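Local coordinates for toxin protein (Yersinia entomophaga, PDB 6AQK) that is the C-terminal domain of an RHS toxin and probably acts as an ADP-ribosyltransferase, moving ADP-ribose from NAD+ onto a target, at residues 114-119 / 135-140; 130-135 / 197-202; 159-164 / 220-225. One frame throughout, in Å; residues are numbered along the deposited sequence.

Contact 1. Residues 114-119 / 135-140; sequences YSWLAE and MDLEIK. With PT (platinum (II) ion), chain C.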
loop_
_atom_site.group_PDB
_atom_site.type_symbol
_atom_site.label_atom_id
_atom_site.label_comp_id
_atom_site.label_asym_id
_atom_site.label_seq_id
_atom_site.Cartn_x
_atom_site.Cartn_y
_atom_site.Cartn_z
ATOM N N TYR A 114 -4.599 -9.119 4.696
ATOM C CA TYR A 114 -4.125 -10.135 3.756
ATOM C C TYR A 114 -4.061 -11.460 4.508
ATOM O O TYR A 114 -3.155 -11.698 5.315
ATOM C CB TYR A 114 -2.736 -9.769 3.239
ATOM C CG TYR A 114 -2.661 -8.432 2.505
ATOM C CD1 TYR A 114 -3.349 -8.212 1.298
ATOM C CD2 TYR A 114 -1.852 -7.426 2.981
ATOM C CE1 TYR A 114 -3.214 -7.033 0.624
ATOM C CE2 TYR A 114 -1.757 -6.218 2.313
ATOM C CZ TYR A 114 -2.461 -6.021 1.146
ATOM O OH TYR A 114 -2.285 -4.786 0.524
ATOM N N SER A 115 -5.072 -12.287 4.297
ATOM C CA SER A 115 -5.212 -13.549 5.095
ATOM C C SER A 115 -4.067 -14.545 4.834
ATOM O O SER A 115 -3.655 -15.308 5.726
ATOM C CB SER A 115 -6.585 -14.198 4.814
ATOM O OG SER A 115 -6.727 -14.599 3.482
ATOM N N TRP A 116 -3.561 -14.513 3.608
ATOM C CA TRP A 116 -2.381 -15.324 3.193
ATOM C C TRP A 116 -1.123 -14.921 3.941
ATOM O O TRP A 116 -0.315 -15.784 4.323
ATOM C CB TRP A 116 -2.153 -15.260 1.698
ATOM C CG TRP A 116 -2.297 -13.854 1.048
ATOM C CD1 TRP A 116 -3.447 -13.295 0.560
ATOM C CD2 TRP A 116 -1.264 -12.860 0.860
ATOM N NE1 TRP A 116 -3.195 -12.011 0.065
ATOM C CE2 TRP A 116 -1.852 -11.744 0.242
ATOM C CE3 TRP A 116 0.113 -12.819 1.133
ATOM C CZ2 TRP A 116 -1.125 -10.612 -0.074
ATOM C CZ3 TRP A 116 0.809 -11.710 0.833
ATOM C CH2 TRP A 116 0.214 -10.618 0.218
ATOM N N LEU A 117 -1.010 -13.625 4.227
ATOM C CA LEU A 117 0.107 -13.141 4.990
ATOM C C LEU A 117 -0.017 -13.528 6.464
ATOM O O LEU A 117 0.936 -14.070 7.062
ATOM C CB LEU A 117 0.242 -11.629 4.809
ATOM C CG LEU A 117 1.390 -10.957 5.548
ATOM C CD1 LEU A 117 2.715 -11.530 5.044
ATOM C CD2 LEU A 117 1.281 -9.425 5.390
ATOM N N ALA A 118 -1.206 -13.331 7.017
ATOM C CA ALA A 118 -1.493 -13.704 8.422
ATOM C C ALA A 118 -1.132 -15.196 8.675
ATOM O O ALA A 118 -0.452 -15.552 9.635
ATOM C CB ALA A 118 -2.972 -13.440 8.755
ATOM N N GLU A 119 -1.567 -16.028 7.761
ATOM C CA GLU A 119 -1.296 -17.479 7.805
ATOM C C GLU A 119 0.172 -17.787 7.819
ATOM O O GLU A 119 0.663 -18.573 8.681
ATOM C CB GLU A 119 -1.962 -18.152 6.606
ATOM C CG GLU A 119 -1.708 -19.656 6.430
ATOM C CD GLU A 119 -2.603 -20.512 7.299
ATOM O OE1 GLU A 119 -3.447 -21.260 6.747
ATOM O OE2 GLU A 119 -2.492 -20.414 8.539
ATOM N N MET A 135 4.247 -18.581 -4.287
ATOM C CA MET A 135 2.810 -18.234 -4.500
ATOM C C MET A 135 2.533 -17.889 -5.939
ATOM O O MET A 135 3.434 -17.571 -6.721
ATOM C CB MET A 135 2.437 -17.004 -3.635
ATOM C CG MET A 135 2.804 -17.139 -2.157
ATOM S SD MET A 135 1.530 -17.828 -1.105
ATOM C CE MET A 135 0.665 -16.204 -0.958
ATOM N N ASP A 136 1.262 -17.783 -6.288
ATOM C CA ASP A 136 0.946 -17.254 -7.566
ATOM C C ASP A 136 -0.342 -16.485 -7.536
ATOM O O ASP A 136 -1.216 -16.669 -8.396
ATOM C CB ASP A 136 0.856 -18.420 -8.557
ATOM C CG ASP A 136 1.095 -17.974 -9.924
ATOM O OD1 ASP A 136 2.266 -17.651 -10.210
ATOM O OD2 ASP A 136 0.135 -17.866 -10.699
ATOM N N LEU A 137 -0.434 -15.541 -6.615
ATOM C CA LEU A 137 -1.727 -15.020 -6.257
ATOM C C LEU A 137 -1.843 -13.609 -6.860
ATOM O O LEU A 137 -0.998 -12.731 -6.603
ATOM C CB LEU A 137 -1.866 -15.065 -4.727
ATOM C CG LEU A 137 -3.111 -14.430 -4.113
ATOM C CD1 LEU A 137 -4.312 -15.251 -4.483
ATOM C CD2 LEU A 137 -3.018 -14.223 -2.606
ATOM N N GLU A 138 -2.895 -13.382 -7.653
ATOM C CA GLU A 138 -3.170 -12.065 -8.183
ATOM C C GLU A 138 -4.148 -11.341 -7.258
ATOM O O GLU A 138 -5.173 -11.904 -6.835
ATOM C CB GLU A 138 -3.676 -12.116 -9.622
ATOM C CG GLU A 138 -4.048 -10.739 -10.177
ATOM C CD GLU A 138 -4.312 -10.703 -11.665
ATOM O OE1 GLU A 138 -3.613 -11.423 -12.417
ATOM O OE2 GLU A 138 -5.202 -9.918 -12.082
ATOM N N ILE A 139 -3.812 -10.093 -6.919
ATOM C CA ILE A 139 -4.665 -9.285 -6.079
ATOM C C ILE A 139 -4.816 -7.885 -6.702
ATOM O O ILE A 139 -3.961 -7.428 -7.482
ATOM C CB ILE A 139 -4.149 -9.194 -4.613
ATOM C CG1 ILE A 139 -2.863 -8.441 -4.490
ATOM C CG2 ILE A 139 -3.955 -10.565 -3.935
ATOM C CD1 ILE A 139 -2.651 -7.910 -3.080
ATOM N N LYS A 140 -5.917 -7.222 -6.361
ATOM C CA LYS A 140 -6.113 -5.823 -6.649
ATOM C C LYS A 140 -5.853 -5.069 -5.339
ATOM O O LYS A 140 -6.461 -5.353 -4.357
ATOM C CB LYS A 140 -7.570 -5.531 -7.072
ATOM C CG LYS A 140 -8.014 -6.048 -8.412
ATOM C CD LYS A 140 -9.465 -5.585 -8.682
ATOM C CE LYS A 140 -10.024 -6.172 -9.983
ATOM N NZ LYS A 140 -9.015 -6.169 -11.102
HETATM PT PT PT C . -0.364 -18.401 -1.719
#
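Here helix 115-124 packs on the face of the mixed sheet at its edge strand, 131-140, with Trp116 reaching from the first turn of the helix to Met135, Leu137 and Ile139. The axes of the two short segments stay 12.3 Å apart at 142°, and large side chains span that gap without any hydrogen bond. Trp116 has its CG wedged between its own backbone N and carbonyl carbon (chi1 43°), the crowded position, and this turns the indole toward the strand. Leu137 CD2 lies over one face of the five-membered ring, 3.5 Å from its centroid and 21° off the normal, a CH-pi contact displaced toward the CD1 side. The opposite face is backed by Tyr114 CB, so the indole is held flat between the two. Ile139 CD1 comes up at the indole edge, near the ring plane, at 4.3 Å from Trp116 CZ2. The same methyl meets CE1 of Tyr114, the residue at the N-cap position just before the helix, at 3.8 Å, the tyrosine and isoleucine side chains crossing at about a right angle. At the other end Met135 SD binds a platinum ion at 2.1 Å; its CE is modelled next to Trp116 CB, but so close to the metal that its exact place is doubtful. Asp136 and Glu138, which do not touch the helix segment, form salt bridges with Lys194 and Arg192 of the neighbouring strand 192-200. Every second strand residue thus goes into the interface, as is typical of a helix layered on one face of a beta sheet.

Contact 2. Residues 130-135 / 197-202; sequences TVQKSM and SLQYLP. With PT (platinum (II) ion), chain C.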
loop_
_atom_site.group_PDB
_atom_site.type_symbol
_atom_site.label_atom_id
_atom_site.label_comp_id
_atom_site.label_asym_id
_atom_site.label_seq_id
_atom_site.Cartn_x
_atom_site.Cartn_y
_atom_site.Cartn_z
ATOM N N THR A 130 15.209 -19.718 8.046
ATOM C CA THR A 130 14.394 -19.055 6.985
ATOM C C THR A 130 13.471 -20.078 6.348
ATOM O O THR A 130 13.717 -21.302 6.414
ATOM C CB THR A 130 15.275 -18.480 5.926
ATOM O OG1 THR A 130 16.048 -19.562 5.378
ATOM C CG2 THR A 130 16.194 -17.434 6.515
ATOM N N VAL A 131 12.376 -19.576 5.782
ATOM C CA VAL A 131 11.348 -20.380 5.129
ATOM C C VAL A 131 10.882 -19.473 4.017
ATOM O O VAL A 131 10.732 -18.230 4.239
ATOM C CB VAL A 131 10.113 -20.650 6.049
ATOM C CG1 VAL A 131 9.012 -21.378 5.282
ATOM C CG2 VAL A 131 10.512 -21.467 7.233
ATOM N N GLN A 132 10.762 -20.049 2.831
ATOM C CA GLN A 132 10.040 -19.414 1.713
ATOM C C GLN A 132 8.783 -20.223 1.394
ATOM O O GLN A 132 8.734 -21.432 1.602
ATOM C CB GLN A 132 10.841 -19.411 0.437
ATOM C CG GLN A 132 12.184 -18.733 0.448
ATOM C CD GLN A 132 12.831 -18.767 -0.945
ATOM O OE1 GLN A 132 12.157 -19.043 -1.961
ATOM N NE2 GLN A 132 14.139 -18.507 -0.998
ATOM N N LYS A 133 7.791 -19.548 0.835
ATOM C CA LYS A 133 6.614 -20.176 0.341
ATOM C C LYS A 133 6.336 -19.517 -0.999
ATOM O O LYS A 133 6.139 -18.313 -1.082
ATOM C CB LYS A 133 5.466 -20.008 1.308
ATOM C CG LYS A 133 4.158 -20.574 0.797
ATOM C CD LYS A 133 2.983 -20.272 1.707
ATOM C CE LYS A 133 1.753 -21.001 1.182
ATOM N NZ LYS A 133 0.625 -20.868 2.143
ATOM N N SER A 134 6.388 -20.316 -2.054
ATOM C CA SER A 134 6.083 -19.864 -3.349
ATOM C C SER A 134 4.608 -19.618 -3.525
ATOM O O SER A 134 3.800 -20.374 -3.007
ATOM C CB SER A 134 6.533 -20.917 -4.349
ATOM O OG SER A 134 6.366 -20.405 -5.639
ATOM N N MET A 135 4.247 -18.581 -4.287
ATOM C CA MET A 135 2.810 -18.234 -4.500
ATOM C C MET A 135 2.533 -17.889 -5.939
ATOM O O MET A 135 3.434 -17.571 -6.721
ATOM C CB MET A 135 2.437 -17.004 -3.635
ATOM C CG MET A 135 2.804 -17.139 -2.157
ATOM S SD MET A 135 1.530 -17.828 -1.105
ATOM C CE MET A 135 0.665 -16.204 -0.958
ATOM N N SER A 197 6.093 -14.819 -3.872
ATOM C CA SER A 197 6.873 -15.499 -2.814
ATOM C C SER A 197 6.673 -14.809 -1.482
ATOM O O SER A 197 6.635 -13.537 -1.441
ATOM C CB SER A 197 8.365 -15.400 -3.143
ATOM O OG SER A 197 8.993 -16.225 -2.209
ATOM N N LEU A 198 6.586 -15.584 -0.400
ATOM C CA LEU A 198 6.664 -15.040 0.963
ATOM C C LEU A 198 7.879 -15.639 1.575
ATOM O O LEU A 198 8.116 -16.856 1.380
ATOM C CB LEU A 198 5.491 -15.414 1.800
ATOM C CG LEU A 198 4.169 -15.123 1.136
ATOM C CD1 LEU A 198 3.102 -15.703 2.041
ATOM C CD2 LEU A 198 4.034 -13.615 0.856
ATOM N N GLN A 199 8.681 -14.802 2.220
ATOM C CA GLN A 199 9.882 -15.271 2.981
ATOM C C GLN A 199 9.858 -14.851 4.429
ATOM O O GLN A 199 9.508 -13.701 4.772
ATOM C CB GLN A 199 11.175 -14.714 2.453
ATOM C CG GLN A 199 11.421 -14.925 0.990
ATOM C CD GLN A 199 12.762 -14.300 0.521
ATOM O OE1 GLN A 199 12.850 -13.960 -0.615
ATOM N NE2 GLN A 199 13.815 -14.167 1.441
ATOM N N TYR A 200 10.333 -15.749 5.285
ATOM C CA TYR A 200 10.492 -15.463 6.691
ATOM C C TYR A 200 11.981 -15.395 7.021
ATOM O O TYR A 200 12.794 -16.217 6.570
ATOM C CB TYR A 200 9.826 -16.553 7.561
ATOM C CG TYR A 200 10.287 -16.525 8.990
ATOM C CD1 TYR A 200 9.923 -15.473 9.852
ATOM C CD2 TYR A 200 11.132 -17.518 9.488
ATOM C CE1 TYR A 200 10.346 -15.446 11.191
ATOM C CE2 TYR A 200 11.563 -17.493 10.807
ATOM C CZ TYR A 200 11.177 -16.482 11.656
ATOM O OH TYR A 200 11.629 -16.473 12.932
ATOM N N LEU A 201 12.300 -14.440 7.852
ATOM C CA LEU A 201 13.681 -14.134 8.211
ATOM C C LEU A 201 13.777 -14.112 9.718
ATOM O O LEU A 201 13.314 -13.156 10.407
ATOM C CB LEU A 201 14.122 -12.794 7.596
ATOM C CG LEU A 201 14.324 -12.674 6.065
ATOM C CD1 LEU A 201 14.543 -11.212 5.694
ATOM C CD2 LEU A 201 15.438 -13.547 5.496
ATOM N N PRO A 202 14.416 -15.129 10.297
ATOM C CA PRO A 202 14.715 -14.997 11.748
ATOM C C PRO A 202 15.467 -13.713 12.172
ATOM O O PRO A 202 16.067 -13.019 11.374
ATOM C CB PRO A 202 15.591 -16.249 12.054
ATOM C CG PRO A 202 15.354 -17.189 10.915
ATOM C CD PRO A 202 14.988 -16.342 9.705
HETATM PT PT PT C . -0.364 -18.401 -1.719
#
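Nearly equal first torsions, chi1 -58° in Gln132 and -54° in Gln199, place each CG beside its own backbone N, and both chains then run extended. The two glutamines therefore rise alongside each other from the same face of the sheet, with Gln132 CG 3.9 Å from Gln199 CG and their amide planes only 23° apart. They form a non-hydrogen-bonded pair of antiparallel strands; the hydrogen-bonded pairs flank it. On one flank Tyr200 N donates to Val131 O at 2.7 Å, in a nearly straight bond, while the return bond from Val131 N to Tyr200 O is weak at 3.5 Å. On the other, Lys133 N to Leu198 O and Leu198 N to Lys133 O are each 2.8 Å long, so this pair is joined tightly both ways. The pairing frays beyond Val131, where Thr130 instead sets its CG2 methyl 3.6 Å from Pro202 CD, the two side chains crossing at about a right angle. Toward the other end Leu198 packs against the side chain of Met135, its CG 4.1 Å from Met135 CG, next to the platinum-bound sulfur. The Tyr200 hydroxyl leaves the interface and is hydrogen-bonded to Lys127 O. Within the fold, strand 131-140 is an outermost strand of the sheet and strand 192-200 separates it from strand 220-226, to which Ser197 and Gln199 bond by their backbones. The face bearing Lys133, Leu198 and Tyr200 meets helix 115-124, through Phe120, Trp116 and Ser124, whereas Gln199 on the other face touches Tyr207 and Lys223.

Contact 3. Residues 159-164 / 220-225; sequences KTIMWH and YIIKAR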
loop_
_atom_site.group_PDB
_atom_site.type_symbol
_atom_site.label_atom_id
_atom_site.label_comp_id
_atom_site.label_asym_id
_atom_site.label_seq_id
_atom_site.Cartn_x
_atom_site.Cartn_y
_atom_site.Cartn_z
ATOM N N LYS A 159 10.828 -1.433 9.193
ATOM C CA LYS A 159 9.529 -2.100 9.221
ATOM C C LYS A 159 9.637 -3.590 9.264
ATOM O O LYS A 159 10.546 -4.173 8.663
ATOM C CB LYS A 159 8.705 -1.710 7.979
ATOM C CG LYS A 159 8.454 -0.240 7.902
ATOM C CD LYS A 159 7.278 0.124 8.723
ATOM C CE LYS A 159 6.833 1.589 8.519
ATOM N NZ LYS A 159 7.912 2.451 9.032
ATOM N N THR A 160 8.673 -4.207 9.931
ATOM C CA THR A 160 8.672 -5.643 10.105
ATOM C C THR A 160 8.526 -6.392 8.775
ATOM O O THR A 160 9.098 -7.494 8.587
ATOM C CB THR A 160 7.626 -6.070 11.163
ATOM O OG1 THR A 160 7.890 -5.366 12.378
ATOM C CG2 THR A 160 7.647 -7.573 11.432
ATOM N N ILE A 161 7.720 -5.842 7.871
ATOM C CA ILE A 161 7.430 -6.485 6.589
ATOM C C ILE A 161 7.983 -5.571 5.498
ATOM O O ILE A 161 7.806 -4.348 5.518
ATOM C CB ILE A 161 5.902 -6.664 6.409
ATOM C CG1 ILE A 161 5.384 -7.552 7.546
ATOM C CG2 ILE A 161 5.552 -7.252 5.039
ATOM C CD1 ILE A 161 3.908 -7.536 7.772
ATOM N N MET A 162 8.662 -6.161 4.532
ATOM C CA MET A 162 9.093 -5.408 3.378
ATOM C C MET A 162 8.569 -6.093 2.116
ATOM O O MET A 162 8.709 -7.302 1.945
ATOM C CB MET A 162 10.609 -5.275 3.261
ATOM C CG MET A 162 11.047 -4.324 2.158
ATOM S SD MET A 162 12.846 -4.331 1.763
ATOM C CE MET A 162 12.836 -5.740 0.703
ATOM N N TRP A 163 7.995 -5.319 1.218
ATOM C CA TRP A 163 7.695 -5.798 -0.101
ATOM C C TRP A 163 8.832 -5.474 -1.065
ATOM O O TRP A 163 9.410 -4.408 -1.027
ATOM C CB TRP A 163 6.457 -5.098 -0.649
ATOM C CG TRP A 163 5.214 -5.050 0.176
ATOM C CD1 TRP A 163 4.994 -4.326 1.309
ATOM C CD2 TRP A 163 3.921 -5.694 -0.138
ATOM N NE1 TRP A 163 3.689 -4.468 1.736
ATOM C CE2 TRP A 163 3.007 -5.287 0.871
ATOM C CE3 TRP A 163 3.471 -6.561 -1.135
ATOM C CZ2 TRP A 163 1.679 -5.686 0.870
ATOM C CZ3 TRP A 163 2.146 -6.935 -1.142
ATOM C CH2 TRP A 163 1.273 -6.527 -0.115
ATOM N N HIS A 164 9.105 -6.404 -1.965
ATOM C CA HIS A 164 10.065 -6.193 -3.026
ATOM C C HIS A 164 9.305 -6.392 -4.305
ATOM O O HIS A 164 8.921 -7.515 -4.648
ATOM C CB HIS A 164 11.208 -7.198 -2.922
ATOM C CG HIS A 164 12.237 -7.030 -3.981
ATOM N ND1 HIS A 164 13.249 -7.933 -4.172
ATOM C CD2 HIS A 164 12.396 -6.068 -4.922
ATOM C CE1 HIS A 164 14.016 -7.522 -5.167
ATOM N NE2 HIS A 164 13.523 -6.387 -5.634
ATOM N N TYR A 220 9.615 -10.439 7.512
ATOM C CA TYR A 220 8.863 -10.990 6.388
ATOM C C TYR A 220 9.113 -10.159 5.114
ATOM O O TYR A 220 9.127 -8.928 5.159
ATOM C CB TYR A 220 7.342 -10.995 6.643
ATOM C CG TYR A 220 7.058 -11.859 7.805
ATOM C CD1 TYR A 220 7.025 -13.228 7.642
ATOM C CD2 TYR A 220 6.976 -11.333 9.084
ATOM C CE1 TYR A 220 6.852 -14.069 8.720
ATOM C CE2 TYR A 220 6.819 -12.162 10.211
ATOM C CZ TYR A 220 6.769 -13.545 9.996
ATOM O OH TYR A 220 6.622 -14.462 11.031
ATOM N N ILE A 221 9.355 -10.873 4.024
ATOM C CA ILE A 221 9.483 -10.314 2.695
ATOM C C ILE A 221 8.381 -10.821 1.791
ATOM O O ILE A 221 8.150 -12.040 1.655
ATOM C CB ILE A 221 10.842 -10.636 2.038
ATOM C CG1 ILE A 221 12.018 -10.335 3.018
ATOM C CG2 ILE A 221 10.965 -9.866 0.706
ATOM C CD1 ILE A 221 12.233 -8.865 3.434
ATOM N N ILE A 222 7.677 -9.883 1.199
ATOM C CA ILE A 222 6.697 -10.214 0.165
ATOM C C ILE A 222 7.305 -9.833 -1.174
ATOM O O ILE A 222 7.528 -8.701 -1.434
ATOM C CB ILE A 222 5.367 -9.500 0.370
ATOM C CG1 ILE A 222 4.839 -9.716 1.801
ATOM C CG2 ILE A 222 4.409 -9.963 -0.692
ATOM C CD1 ILE A 222 3.654 -8.808 2.104
ATOM N N LYS A 223 7.537 -10.809 -2.053
ATOM C CA LYS A 223 7.917 -10.561 -3.429
ATOM C C LYS A 223 6.664 -10.590 -4.307
ATOM O O LYS A 223 5.885 -11.529 -4.260
ATOM C CB LYS A 223 8.868 -11.655 -3.927
ATOM C CG LYS A 223 10.147 -11.669 -3.101
ATOM C CD LYS A 223 11.279 -12.494 -3.702
ATOM C CE LYS A 223 11.885 -11.869 -4.950
ATOM N NZ LYS A 223 12.786 -12.910 -5.565
ATOM N N ALA A 224 6.536 -9.566 -5.137
ATOM C CA ALA A 224 5.409 -9.393 -6.013
ATOM C C ALA A 224 5.786 -8.664 -7.278
ATOM O O ALA A 224 6.763 -7.912 -7.317
ATOM C CB ALA A 224 4.322 -8.622 -5.292
ATOM N N ARG A 225 4.982 -8.866 -8.328
ATOM C CA ARG A 225 5.152 -8.220 -9.595
ATOM C C ARG A 225 4.080 -7.247 -9.783
ATOM O O ARG A 225 2.925 -7.566 -9.505
ATOM C CB ARG A 225 5.066 -9.238 -10.726
ATOM C CG ARG A 225 5.928 -10.467 -10.501
ATOM C CD ARG A 225 5.793 -11.533 -11.619
ATOM N NE ARG A 225 6.131 -11.046 -12.956
ATOM C CZ ARG A 225 7.362 -10.760 -13.399
ATOM N NH1 ARG A 225 8.423 -10.880 -12.612
ATOM N NH2 ARG A 225 7.535 -10.333 -14.651
#
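Ile222 O takes the shortest bond between the two strands, from His164 N at 2.8 Å and 165°, and also receives a CA-H...O contact from Trp163 CA at 3.2 Å. One step back, Ile222 N donates to Met162 O at 2.9 Å, the donor tilted 20° from the carbonyl plane, so this isoleucine is bonded to both neighbours of Trp163. Tyr220 does the same around Ile161, taking Met162 N on its O at 2.9 Å and giving its N to Thr160 O. That staggered pattern identifies a parallel pair, strands 161-167 and 220-226, lying inside the mixed sheet between strands 101-106 and 192-200. On the face turned to helix 115-124, Ile222 lies along the indole of Trp163. Its CG1 is anti to the carbonyl carbon (chi1 -52°), which carries CD1 over the centre of the six-membered indole ring, 3.7 Å from the centroid, while CG2 lies 3.6 Å from Trp163 CE3. Ile161 CG2 adds a further apolar contact to Ile222 CD1 at 3.8 Å. The indole's rotation is also fixed from outside, NE1 being hydrogen-bonded to Asp106. On the reverse face Met162 and Ile221 run next to each other, Met162 CB 3.9 Å from Ile221 CD1. Next along, Lys223 CE comes near His164 ND1, and both ring nitrogens of His164 are engaged, ND1 with Tyr207 and NE2 with Glu101. The ring stacks on Phe103, and a platinum ion lies near the histidine side chain.

Following the chain from the N terminus, helix 115-124 comes first of the elements in these contacts, and contact 1 closes the short loop of 15 residues that returns it onto strand 131-140. Contact 2 opens on the same strand, sharing Met135 with contact 1, and closes only when the chain comes back at 197-202; these two contacts cross. Contact 3 starts after contact 1 is complete, opens at 159-164 inside the loop of contact 2 and closes beyond it at 220-225, so contacts 2 and 3 cross as well. Their neighbouring strands put both pairings in one sheet, while Tyr114, Trp116 and Leu117 tie the helix to the strands of contact 3.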